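Local coordinates for protein accelerated cell death 11 (Arabidopsis thaliana, PDB 4NT1) that selectively transfers ceramide-1-phosphate and phytoceramide-1-phosphate between membranes, at residues D84-A89 and S97-L102; R107-V112 and Q181-S186; K134-A137 and H143-W146. One frame throughout, in Å; residues are numbered along the deposited sequence.

Following the chain from the N terminus, contact 1 comes first: helix 79-88 ends, a short loop follows, and residues 84-89 meet the start of helix 98-121 at 97-102. Contact 2 opens further along that same helix, at 107-112, and is not closed until the chain reaches helix 173-199 at 181-186. Contact 3 falls wholly within this wide span, pinning the loop after helix 129-139 back onto that helix. Contact 1 thus stands in series with the other two, and none cross. Contacts 2 and 3 touch, with Arg107 against His143 and Met111 against Ser135, so helix 98-121, which supplies a segment to contacts 1 and 2, also packs against contact 3 in this all-helical fold.

Contact 1. Residues D84-A89 and S97-L102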
ATOM      1  N   ASP A  84      -1.480  20.093  -5.544  1.00 20.39           N
ATOM      2  CA  ASP A  84      -1.598  21.549  -5.604  1.00 20.55           C
ATOM      3  C   ASP A  84      -2.918  21.956  -6.279  1.00 20.68           C
ATOM      4  O   ASP A  84      -3.567  22.912  -5.855  1.00 23.97           O
ATOM      5  CB  ASP A  84      -0.407  22.174  -6.343  1.00 21.55           C
ATOM      6  CG  ASP A  84       0.864  22.243  -5.487  1.00 25.15           C
ATOM      7  OD1 ASP A  84       0.784  22.087  -4.254  1.00 27.99           O
ATOM      8  OD2 ASP A  84       1.942  22.478  -6.067  1.00 28.97           O
ATOM      9  N   LYS A  85      -3.320  21.242  -7.330  1.00 21.61           N
ATOM     10  CA  LYS A  85      -4.576  21.590  -8.008  1.00 23.77           C
ATOM     11  C   LYS A  85      -5.801  21.359  -7.115  1.00 23.90           C
ATOM     12  O   LYS A  85      -6.785  22.107  -7.192  1.00 21.42           O
ATOM     13  CB  LYS A  85      -4.713  20.853  -9.347  1.00 20.35           C
ATOM     14  CG  LYS A  85      -3.633  21.248 -10.366  1.00 23.70           C
ATOM     15  CD  LYS A  85      -3.638  20.315 -11.569  1.00 34.95           C
ATOM     16  CE  LYS A  85      -4.742  20.661 -12.539  1.00 34.75           C
ATOM     17  NZ  LYS A  85      -4.502  21.984 -13.196  1.00 50.40           N
ATOM     18  N   ASP A  86      -5.742  20.333  -6.267  1.00 22.04           N
ATOM     19  CA  ASP A  86      -6.827  20.108  -5.309  1.00 22.33           C
ATOM     20  C   ASP A  86      -6.852  21.202  -4.242  1.00 24.48           C
ATOM     21  O   ASP A  86      -7.918  21.613  -3.792  1.00 22.86           O
ATOM     22  CB  ASP A  86      -6.707  18.740  -4.632  1.00 21.69           C
ATOM     23  CG  ASP A  86      -7.260  17.614  -5.486  1.00 24.09           C
ATOM     24  OD1 ASP A  86      -8.076  17.889  -6.396  1.00 20.45           O
ATOM     25  OD2 ASP A  86      -6.902  16.446  -5.228  1.00 23.08           O
ATOM     26  N   ILE A  87      -5.672  21.653  -3.822  1.00 19.11           N
ATOM     27  CA  ILE A  87      -5.588  22.736  -2.839  1.00 23.91           C
ATOM     28  C   ILE A  87      -6.149  24.037  -3.432  1.00 25.50           C
ATOM     29  O   ILE A  87      -6.871  24.783  -2.764  1.00 22.01           O
ATOM     30  CB  ILE A  87      -4.130  22.947  -2.351  1.00 22.13           C
ATOM     31  CG1 ILE A  87      -3.647  21.716  -1.571  1.00 26.11           C
ATOM     32  CG2 ILE A  87      -4.036  24.189  -1.479  1.00 25.22           C
ATOM     33  CD1 ILE A  87      -2.126  21.676  -1.325  1.00 26.64           C
ATOM     34  N   GLU A  88      -5.820  24.283  -4.692  1.00 22.87           N
ATOM     35  CA  GLU A  88      -6.255  25.490  -5.397  1.00 27.01           C
ATOM     36  C   GLU A  88      -7.780  25.530  -5.516  1.00 26.15           C
ATOM     37  O   GLU A  88      -8.406  26.582  -5.360  1.00 28.70           O
ATOM     38  CB  GLU A  88      -5.612  25.522  -6.782  1.00 28.79           C
ATOM     39  CG  GLU A  88      -5.820  26.802  -7.566  1.00 37.76           C
ATOM     40  CD  GLU A  88      -4.797  26.961  -8.682  1.00 59.24           C
ATOM     41  OE1 GLU A  88      -4.536  25.973  -9.408  1.00 56.18           O
ATOM     42  OE2 GLU A  88      -4.243  28.073  -8.827  1.00 74.23           O
ATOM     43  N   ALA A  89      -8.376  24.376  -5.788  1.00 22.87           N
ATOM     44  CA  ALA A  89      -9.824  24.279  -5.952  1.00 26.02           C
ATOM     45  C   ALA A  89     -10.529  24.028  -4.627  1.00 29.67           C
ATOM     46  O   ALA A  89     -11.764  23.961  -4.574  1.00 29.10           O
ATOM     47  CB  ALA A  89     -10.161  23.180  -6.935  1.00 23.21           C
ATOM     48  N   SER A  97     -11.730  12.889  -4.992  1.00 19.73           N
ATOM     49  CA  SER A  97     -10.607  13.755  -5.368  1.00 19.99           C
ATOM     50  C   SER A  97      -9.309  12.943  -5.470  1.00 21.21           C
ATOM     51  O   SER A  97      -9.124  11.932  -4.785  1.00 20.09           O
ATOM     52  CB  SER A  97     -10.414  14.914  -4.385  1.00 19.64           C
ATOM     53  OG  SER A  97      -9.733  14.486  -3.209  1.00 21.43           O
ATOM     54  N   HIS A  98      -8.417  13.388  -6.344  1.00 20.74           N
ATOM     55  CA  HIS A  98      -7.135  12.721  -6.527  1.00 18.01           C
ATOM     56  C   HIS A  98      -6.391  12.587  -5.200  1.00 21.25           C
ATOM     57  O   HIS A  98      -5.795  11.547  -4.912  1.00 20.32           O
ATOM     58  CB  HIS A  98      -6.285  13.512  -7.525  1.00 21.66           C
ATOM     59  CG  HIS A  98      -6.866  13.560  -8.903  1.00 20.06           C
ATOM     60  ND1 HIS A  98      -6.855  14.699  -9.674  1.00 23.85           N
ATOM     61  CD2 HIS A  98      -7.472  12.604  -9.650  1.00 19.26           C
ATOM     62  CE1 HIS A  98      -7.423  14.446 -10.842  1.00 23.00           C
ATOM     63  NE2 HIS A  98      -7.808  13.183 -10.851  1.00 21.86           N
ATOM     64  N   THR A  99      -6.441  13.643  -4.395  1.00 19.23           N
ATOM     65  CA  THR A  99      -5.678  13.708  -3.158  1.00 19.23           C
ATOM     66  C   THR A  99      -6.285  12.800  -2.092  1.00 21.33           C
ATOM     67  O   THR A  99      -5.566  12.135  -1.344  1.00 19.91           O
ATOM     68  CB  THR A  99      -5.582  15.141  -2.650  1.00 21.96           C
ATOM     69  OG1 THR A  99      -4.865  15.927  -3.608  1.00 20.89           O
ATOM     70  CG2 THR A  99      -4.856  15.190  -1.319  1.00 23.22           C
ATOM     71  N   ARG A 100      -7.611  12.753  -2.040  1.00 17.54           N
ATOM     72  CA  ARG A 100      -8.291  11.810  -1.151  1.00 19.54           C
ATOM     73  C   ARG A 100      -7.932  10.371  -1.519  1.00 20.48           C
ATOM     74  O   ARG A 100      -7.637   9.547  -0.646  1.00 21.54           O
ATOM     75  CB  ARG A 100      -9.810  12.019  -1.206  1.00 24.81           C
ATOM     76  CG  ARG A 100     -10.611  11.045  -0.344  1.00 28.36           C
ATOM     77  CD  ARG A 100     -12.079  11.478  -0.254  1.00 27.65           C
ATOM     78  NE  ARG A 100     -12.871  10.548   0.544  1.00 38.51           N
ATOM     79  CZ  ARG A 100     -13.243  10.768   1.799  1.00 45.45           C
ATOM     80  NH1 ARG A 100     -12.908  11.901   2.409  1.00 45.44           N
ATOM     81  NH2 ARG A 100     -13.960   9.859   2.441  1.00 56.00           N
ATOM     82  N   ASN A 101      -7.961  10.063  -2.810  1.00 19.55           N
ATOM     83  CA  ASN A 101      -7.625   8.715  -3.243  1.00 19.36           C
ATOM     84  C   ASN A 101      -6.163   8.394  -2.971  1.00 19.32           C
ATOM     85  O   ASN A 101      -5.836   7.281  -2.568  1.00 17.56           O
ATOM     86  CB  ASN A 101      -8.027   8.492  -4.695  1.00 21.77           C
ATOM     87  CG  ASN A 101      -9.535   8.457  -4.857  1.00 23.81           C
ATOM     88  OD1 ASN A 101     -10.256   8.202  -3.895  1.00 34.67           O
ATOM     89  ND2 ASN A 101     -10.014   8.710  -6.055  1.00 27.52           N
ATOM     90  N   LEU A 102      -5.295   9.394  -3.127  1.00 15.90           N
ATOM     91  CA  LEU A 102      -3.887   9.228  -2.772  1.00 17.11           C
ATOM     92  C   LEU A 102      -3.701   8.821  -1.312  1.00 17.29           C
ATOM     93  O   LEU A 102      -2.893   7.936  -1.012  1.00 16.52           O
ATOM     94  CB  LEU A 102      -3.084  10.499  -3.072  1.00 17.12           C
ATOM     95  CG  LEU A 102      -1.591  10.421  -2.727  1.00 15.43           C
ATOM     96  CD1 LEU A 102      -0.875   9.308  -3.520  1.00 20.48           C
ATOM     97  CD2 LEU A 102      -0.911  11.761  -2.966  1.00 15.93           C
TER
HETATM   98  O   HOH W   1      -9.045  15.854  -7.775  1.00 20.20           O
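Asp86 and Thr99 make a buried polar contact in which one helix lends a carboxylate to the N terminus of the next: Asp86 sits near the end of helix 79-88, and Thr99 lies in the first turn of helix 98-121 of this GLTP fold. With chi1 at -82°, CG stays beside the backbone N of Asp86, and the carboxylate reaches across to that first turn. OD2 takes two bonds from one residue. Thr99 OG1 donates to Asp86 OD2 at 2.7 Å, on the anti lone pair, while Thr99 N reaches the same OD2 at 3.0 Å, nearly in line with its C-O bond. A negative group here should suit the positive end of the helix dipole. The helix also has its own N-cap, since Arg100 N donates to Ser97 OG at 3.0 Å and that hydroxyl is hydrogen-bonded in turn to Val92 O in the connecting loop. The same turn carries Arg100, which binds the phosphorylated sphingolipid. The other carboxylate oxygen works through a water, which donates to Asp86 OD1 at 2.6 Å and accepts from His98 N at 2.9 Å.

Contact 2. Residues R107-V112 and Q181-S186; sequences RGLDMV and QSYVNS
Tyr183 projects from helix 173-199 and lays its phenol end against helix 98-121, where it meets the carbonyl of Leu109 and the side chain of Val112. Its CG is anti to the backbone N (chi1 174°), which sends the ring straight out across the gap between residues 107-112 and 181-186, whose nearest CA atoms, those of Val112 and Val184, are 8.4 Å apart. The tyrosine crosses both Leu109 and Val112 at about a right angle, with its hydroxyl leading. The hydroxyl goes furthest: Tyr183 OH donates to Leu109 O at 2.9 Å. The approach is well bent, with a C=O...O angle of 110° and the hydroxyl tilted 19° off the carbonyl plane, as might be expected for a helix carbonyl reached from the flank. Leu109 O itself lies at the edge of the ring, near its plane. Around the oxygen the leucine side chain closes in, with Leu109 CB 3.5 Å and Leu109 CD2 3.6 Å from Tyr183 OH. Val112 touches carbon instead: its CG1, anti to the backbone N, comes obliquely to the ring and packs on Tyr183 CE2 at 3.7 Å. Phe18 of helix 10-25 meets the tyrosine ring edge-to-face, and Phe116, one turn beyond Val112, meets it with steeply inclined planes. Val112 continues the packing to Val44 and Leu47 of helix 34-51. The contact thus joins helices 98-121 and 173-199 in the interior of the GLTP fold, close to the centre of the chain. Chemically, a buried phenol finds its acceptor in the main chain, so the hydroxyl of Tyr183 is satisfied while its ring packs against Val112, Phe18 and Phe116.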
ATOM      1  N   ARG A 107      -2.256   4.396   2.544  1.00 18.93           N
ATOM      2  CA  ARG A 107      -2.531   3.485   3.654  1.00 20.41           C
ATOM      3  C   ARG A 107      -2.332   2.023   3.254  1.00 18.21           C
ATOM      4  O   ARG A 107      -1.799   1.220   4.031  1.00 20.68           O
ATOM      5  CB  ARG A 107      -3.936   3.722   4.222  1.00 20.46           C
ATOM      6  CG  ARG A 107      -4.063   5.051   4.945  1.00 20.89           C
ATOM      7  CD  ARG A 107      -5.509   5.379   5.260  1.00 25.76           C
ATOM      8  NE  ARG A 107      -5.621   6.676   5.920  1.00 27.83           N
ATOM      9  CZ  ARG A 107      -6.750   7.371   6.018  1.00 26.04           C
ATOM     10  NH1 ARG A 107      -7.877   6.895   5.495  1.00 24.72           N
ATOM     11  NH2 ARG A 107      -6.749   8.536   6.652  1.00 27.60           N
ATOM     12  N   GLY A 108      -2.758   1.667   2.045  1.00 15.17           N
ATOM     13  CA  GLY A 108      -2.543   0.320   1.552  1.00 17.51           C
ATOM     14  C   GLY A 108      -1.065  -0.047   1.450  1.00 17.50           C
ATOM     15  O   GLY A 108      -0.654  -1.143   1.838  1.00 16.65           O
ATOM     16  N   LEU A 109      -0.262   0.872   0.914  1.00 15.63           N
ATOM     17  CA  LEU A 109       1.178   0.638   0.802  1.00 18.10           C
ATOM     18  C   LEU A 109       1.782   0.428   2.177  1.00 17.71           C
ATOM     19  O   LEU A 109       2.667  -0.412   2.355  1.00 19.05           O
ATOM     20  CB  LEU A 109       1.878   1.818   0.138  1.00 17.12           C
ATOM     21  CG  LEU A 109       1.473   2.121  -1.297  1.00 18.47           C
ATOM     22  CD1 LEU A 109       2.173   3.389  -1.784  1.00 19.49           C
ATOM     23  CD2 LEU A 109       1.757   0.931  -2.236  1.00 16.50           C
ATOM     24  N   ASP A 110       1.305   1.204   3.146  1.00 18.49           N
ATOM     25  CA  ASP A 110       1.791   1.114   4.518  1.00 16.70           C
ATOM     26  C   ASP A 110       1.373  -0.222   5.134  1.00 19.25           C
ATOM     27  O   ASP A 110       2.187  -0.889   5.775  1.00 19.78           O
ATOM     28  CB  ASP A 110       1.251   2.306   5.332  1.00 19.11           C
ATOM     29  CG  ASP A 110       2.043   2.580   6.601  1.00 25.84           C
ATOM     30  OD1 ASP A 110       3.173   2.074   6.736  1.00 23.39           O
ATOM     31  OD2 ASP A 110       1.521   3.327   7.467  1.00 22.27           O
ATOM     32  N   MET A 111       0.126  -0.644   4.925  1.00 17.49           N
ATOM     33  CA  MET A 111      -0.287  -1.943   5.470  1.00 21.33           C
ATOM     34  C   MET A 111       0.573  -3.091   4.924  1.00 21.71           C
ATOM     35  O   MET A 111       0.938  -4.007   5.658  1.00 20.31           O
ATOM     36  CB  MET A 111      -1.769  -2.248   5.222  1.00 18.26           C
ATOM     37  CG  MET A 111      -2.308  -3.350   6.186  1.00 18.78           C
ATOM     38  SD  MET A 111      -3.567  -4.411   5.448  1.00 24.80           S
ATOM     39  CE  MET A 111      -2.571  -5.605   4.544  1.00 28.13           C
ATOM     40  N   VAL A 112       0.874  -3.048   3.631  1.00 16.81           N
ATOM     41  CA  VAL A 112       1.710  -4.076   3.021  1.00 17.70           C
ATOM     42  C   VAL A 112       3.121  -4.005   3.604  1.00 17.84           C
ATOM     43  O   VAL A 112       3.710  -5.034   3.933  1.00 20.25           O
ATOM     44  CB  VAL A 112       1.721  -4.001   1.479  1.00 16.79           C
ATOM     45  CG1 VAL A 112       2.701  -5.045   0.895  1.00 16.07           C
ATOM     46  CG2 VAL A 112       0.313  -4.239   0.923  1.00 18.58           C
ATOM     47  N   GLN A 181      11.833  -7.652   2.113  1.00 20.82           N
ATOM     48  CA  GLN A 181      12.664  -6.656   2.771  1.00 20.89           C
ATOM     49  C   GLN A 181      12.981  -5.496   1.823  1.00 20.36           C
ATOM     50  O   GLN A 181      13.107  -4.351   2.244  1.00 22.47           O
ATOM     51  CB  GLN A 181      13.964  -7.284   3.273  1.00 25.70           C
ATOM     52  CG  GLN A 181      14.828  -6.294   4.038  1.00 26.65           C
ATOM     53  CD  GLN A 181      14.177  -5.852   5.324  1.00 27.28           C
ATOM     54  OE1 GLN A 181      13.856  -4.675   5.506  1.00 30.27           O
ATOM     55  NE2 GLN A 181      13.976  -6.798   6.235  1.00 25.76           N
ATOM     56  N   SER A 182      13.128  -5.797   0.542  1.00 18.31           N
ATOM     57  CA  SER A 182      13.387  -4.746  -0.430  1.00 19.24           C
ATOM     58  C   SER A 182      12.195  -3.798  -0.487  1.00 21.61           C
ATOM     59  O   SER A 182      12.362  -2.578  -0.420  1.00 18.66           O
ATOM     60  CB  SER A 182      13.634  -5.319  -1.819  1.00 23.25           C
ATOM     61  OG  SER A 182      13.967  -4.272  -2.723  1.00 22.18           O
ATOM     62  N   TYR A 183      10.993  -4.367  -0.602  1.00 19.54           N
ATOM     63  CA  TYR A 183       9.780  -3.545  -0.596  1.00 18.05           C
ATOM     64  C   TYR A 183       9.693  -2.711   0.674  1.00 21.90           C
ATOM     65  O   TYR A 183       9.307  -1.535   0.638  1.00 18.46           O
ATOM     66  CB  TYR A 183       8.507  -4.387  -0.727  1.00 17.19           C
ATOM     67  CG  TYR A 183       7.272  -3.523  -0.570  1.00 17.02           C
ATOM     68  CD1 TYR A 183       6.788  -2.775  -1.643  1.00 20.21           C
ATOM     69  CD2 TYR A 183       6.629  -3.405   0.653  1.00 17.82           C
ATOM     70  CE1 TYR A 183       5.678  -1.956  -1.502  1.00 19.52           C
ATOM     71  CE2 TYR A 183       5.517  -2.598   0.800  1.00 18.73           C
ATOM     72  CZ  TYR A 183       5.049  -1.870  -0.281  1.00 20.78           C
ATOM     73  OH  TYR A 183       3.936  -1.061  -0.138  1.00 19.48           O
ATOM     74  N   VAL A 184      10.033  -3.324   1.803  1.00 19.22           N
ATOM     75  CA  VAL A 184       9.990  -2.602   3.066  1.00 20.03           C
ATOM     76  C   VAL A 184      10.942  -1.413   3.027  1.00 22.76           C
ATOM     77  O   VAL A 184      10.577  -0.305   3.433  1.00 23.46           O
ATOM     78  CB  VAL A 184      10.326  -3.499   4.261  1.00 20.41           C
ATOM     79  CG1 VAL A 184      10.580  -2.639   5.497  1.00 23.35           C
ATOM     80  CG2 VAL A 184       9.196  -4.492   4.501  1.00 21.15           C
ATOM     81  N   ASN A 185      12.156  -1.640   2.530  1.00 18.98           N
ATOM     82  CA  ASN A 185      13.164  -0.573   2.469  1.00 23.27           C
ATOM     83  C   ASN A 185      12.839   0.542   1.485  1.00 24.32           C
ATOM     84  O   ASN A 185      13.194   1.699   1.710  1.00 21.08           O
ATOM     85  CB  ASN A 185      14.539  -1.145   2.138  1.00 23.33           C
ATOM     86  CG  ASN A 185      15.064  -2.031   3.239  1.00 25.71           C
ATOM     87  OD1 ASN A 185      14.615  -1.939   4.378  1.00 25.86           O
ATOM     88  ND2 ASN A 185      16.020  -2.885   2.910  1.00 32.22           N
ATOM     89  N   SER A 186      12.187   0.191   0.384  1.00 21.63           N
ATOM     90  CA  SER A 186      11.851   1.184  -0.629  1.00 18.09           C
ATOM     91  C   SER A 186      10.580   1.945  -0.265  1.00 21.93           C
ATOM     92  O   SER A 186      10.500   3.168  -0.433  1.00 20.78           O
ATOM     93  CB  SER A 186      11.682   0.521  -1.996  1.00 18.86           C
ATOM     94  OG  SER A 186      12.924   0.028  -2.471  1.00 22.25           O
TER

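Contact 3. Residues K134-A137 and H143-W146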
ATOM      1  N   LYS A 134      -1.641  -7.798  12.940  1.00 23.39           N
ATOM      2  CA  LYS A 134      -0.893  -6.633  13.410  1.00 22.18           C
ATOM      3  C   LYS A 134      -0.852  -5.511  12.373  1.00 24.27           C
ATOM      4  O   LYS A 134      -0.949  -4.333  12.716  1.00 24.13           O
ATOM      5  CB  LYS A 134       0.527  -7.020  13.812  1.00 24.24           C
ATOM      6  CG  LYS A 134       0.604  -7.788  15.127  1.00 25.30           C
ATOM      7  CD  LYS A 134       2.030  -8.239  15.411  1.00 29.45           C
ATOM      8  CE  LYS A 134       2.132  -8.956  16.752  1.00 38.04           C
ATOM      9  NZ  LYS A 134       3.536  -9.351  17.073  1.00 45.22           N
ATOM     10  N   SER A 135      -0.702  -5.873  11.105  1.00 20.67           N
ATOM     11  CA  SER A 135      -0.646  -4.853  10.065  1.00 19.48           C
ATOM     12  C   SER A 135      -2.028  -4.221   9.882  1.00 22.77           C
ATOM     13  O   SER A 135      -2.141  -3.014   9.693  1.00 24.00           O
ATOM     14  CB  SER A 135      -0.102  -5.428   8.749  1.00 22.37           C
ATOM     15  OG  SER A 135      -0.938  -6.458   8.250  1.00 23.22           O
ATOM     16  N   TYR A 136      -3.083  -5.028   9.963  1.00 21.10           N
ATOM     17  CA  TYR A 136      -4.432  -4.483   9.842  1.00 20.12           C
ATOM     18  C   TYR A 136      -4.755  -3.545  11.000  1.00 20.59           C
ATOM     19  O   TYR A 136      -5.254  -2.434  10.797  1.00 19.77           O
ATOM     20  CB  TYR A 136      -5.496  -5.588   9.778  1.00 18.07           C
ATOM     21  CG  TYR A 136      -6.874  -5.006   9.878  1.00 21.05           C
ATOM     22  CD1 TYR A 136      -7.494  -4.462   8.758  1.00 24.06           C
ATOM     23  CD2 TYR A 136      -7.536  -4.931  11.099  1.00 25.50           C
ATOM     24  CE1 TYR A 136      -8.746  -3.892   8.841  1.00 22.69           C
ATOM     25  CE2 TYR A 136      -8.800  -4.355  11.189  1.00 19.74           C
ATOM     26  CZ  TYR A 136      -9.391  -3.835  10.061  1.00 24.98           C
ATOM     27  OH  TYR A 136     -10.641  -3.268  10.134  1.00 24.47           O
ATOM     28  N   ALA A 137      -4.458  -3.993  12.215  1.00 21.02           N
ATOM     29  CA  ALA A 137      -4.801  -3.223  13.416  1.00 19.23           C
ATOM     30  C   ALA A 137      -4.029  -1.905  13.494  1.00 24.03           C
ATOM     31  O   ALA A 137      -4.548  -0.904  13.967  1.00 23.94           O
ATOM     32  CB  ALA A 137      -4.560  -4.062  14.669  1.00 23.06           C
ATOM     33  N   HIS A 143      -9.349   3.490  10.998  1.00 27.30           N
ATOM     34  CA  HIS A 143     -10.106   4.215   9.979  1.00 27.46           C
ATOM     35  C   HIS A 143     -11.374   3.461   9.628  1.00 30.41           C
ATOM     36  O   HIS A 143     -12.144   3.881   8.758  1.00 31.00           O
ATOM     37  CB  HIS A 143      -9.245   4.425   8.722  1.00 28.32           C
ATOM     38  CG  HIS A 143      -7.925   5.079   8.997  1.00 26.13           C
ATOM     39  ND1 HIS A 143      -7.806   6.419   9.292  1.00 27.70           N
ATOM     40  CD2 HIS A 143      -6.667   4.578   9.023  1.00 32.48           C
ATOM     41  CE1 HIS A 143      -6.536   6.715   9.498  1.00 32.17           C
ATOM     42  NE2 HIS A 143      -5.822   5.615   9.336  1.00 37.08           N
ATOM     43  N   HIS A 144     -11.590   2.349  10.326  1.00 24.83           N
ATOM     44  CA  HIS A 144     -12.722   1.466  10.070  1.00 21.80           C
ATOM     45  C   HIS A 144     -13.711   1.460  11.223  1.00 27.19           C
ATOM     46  O   HIS A 144     -13.315   1.433  12.378  1.00 28.12           O
ATOM     47  CB  HIS A 144     -12.230   0.037   9.862  1.00 28.42           C
ATOM     48  CG  HIS A 144     -11.734  -0.242   8.480  1.00 28.02           C
ATOM     49  ND1 HIS A 144     -10.995  -1.363   8.169  1.00 27.76           N
ATOM     50  CD2 HIS A 144     -11.886   0.442   7.323  1.00 29.88           C
ATOM     51  CE1 HIS A 144     -10.708  -1.355   6.879  1.00 27.70           C
ATOM     52  NE2 HIS A 144     -11.238  -0.270   6.342  1.00 25.82           N
ATOM     53  N   GLY A 145     -15.000   1.469  10.900  1.00 31.93           N
ATOM     54  CA  GLY A 145     -16.042   1.354  11.904  1.00 36.98           C
ATOM     55  C   GLY A 145     -16.019  -0.020  12.547  1.00 31.70           C
ATOM     56  O   GLY A 145     -15.495  -0.973  11.972  1.00 30.02           O
ATOM     57  N   TRP A 146     -16.590  -0.126  13.745  1.00 32.21           N
ATOM     58  CA  TRP A 146     -16.567  -1.382  14.487  1.00 30.64           C
ATOM     59  C   TRP A 146     -17.057  -2.591  13.698  1.00 29.16           C
ATOM     60  O   TRP A 146     -16.449  -3.655  13.758  1.00 31.03           O
ATOM     61  CB  TRP A 146     -17.343  -1.284  15.807  1.00 29.84           C
ATOM     62  CG  TRP A 146     -17.428  -2.630  16.451  1.00 29.61           C
ATOM     63  CD1 TRP A 146     -16.439  -3.270  17.138  1.00 29.97           C
ATOM     64  CD2 TRP A 146     -18.544  -3.522  16.426  1.00 28.99           C
ATOM     65  NE1 TRP A 146     -16.875  -4.503  17.556  1.00 28.60           N
ATOM     66  CE2 TRP A 146     -18.167  -4.682  17.133  1.00 27.73           C
ATOM     67  CE3 TRP A 146     -19.834  -3.451  15.886  1.00 28.86           C
ATOM     68  CZ2 TRP A 146     -19.031  -5.761  17.314  1.00 27.69           C
ATOM     69  CZ3 TRP A 146     -20.688  -4.524  16.063  1.00 31.88           C
ATOM     70  CH2 TRP A 146     -20.281  -5.666  16.770  1.00 32.22           C
TER
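Tyr136 and His144 meet through a single short polar link, Tyr136 OH to His144 ND1 at 2.8 Å, and either atom could be the donor. This is the tight part. The hydroxyl lies at the edge of the imidazole, near its plane, and ND1 lies likewise at the edge of the phenol ring. Behind the bond the rings come together rim to rim, with centroids 5.6 Å apart and planes inclined at 33°, neither lying over the other. The flank of the tyrosine joins in: Tyr136 CE1 approaches His144 ND1 at 3.5 Å and His144 CE1 at 3.8 Å. Because CG of Tyr136 is anti to the backbone N (chi1 171°), the buried ring is carried away from helix 129-139 until its end reaches the loop that precedes helix 146-155. Phe57 borders both rings, edge-to-face with His144 and at a steep inclination to Tyr136, while Arg149 and Val152 of helix 146-155 also pack on the tyrosine. This corner of the GLTP fold belongs to the lipid headgroup site, for His144 binds the phosphorylated sphingolipid, as does Asp61, whose OD2 is hydrogen-bonded to His144 NE2. With both ring nitrogens engaged, the imidazole should be held in its rotation, and Tyr136 probably acts as a second-shell residue that helps position it. The loose side begins on the loop itself. His144 is only partly buried, and the chain beyond it is exposed: Gly145, at the N-cap of helix 146-155, and Trp146 at the first turn stand clear of residues 134-137. The following helix does reach back to this loop: Arg149 NH1 is hydrogen-bonded to His144 O.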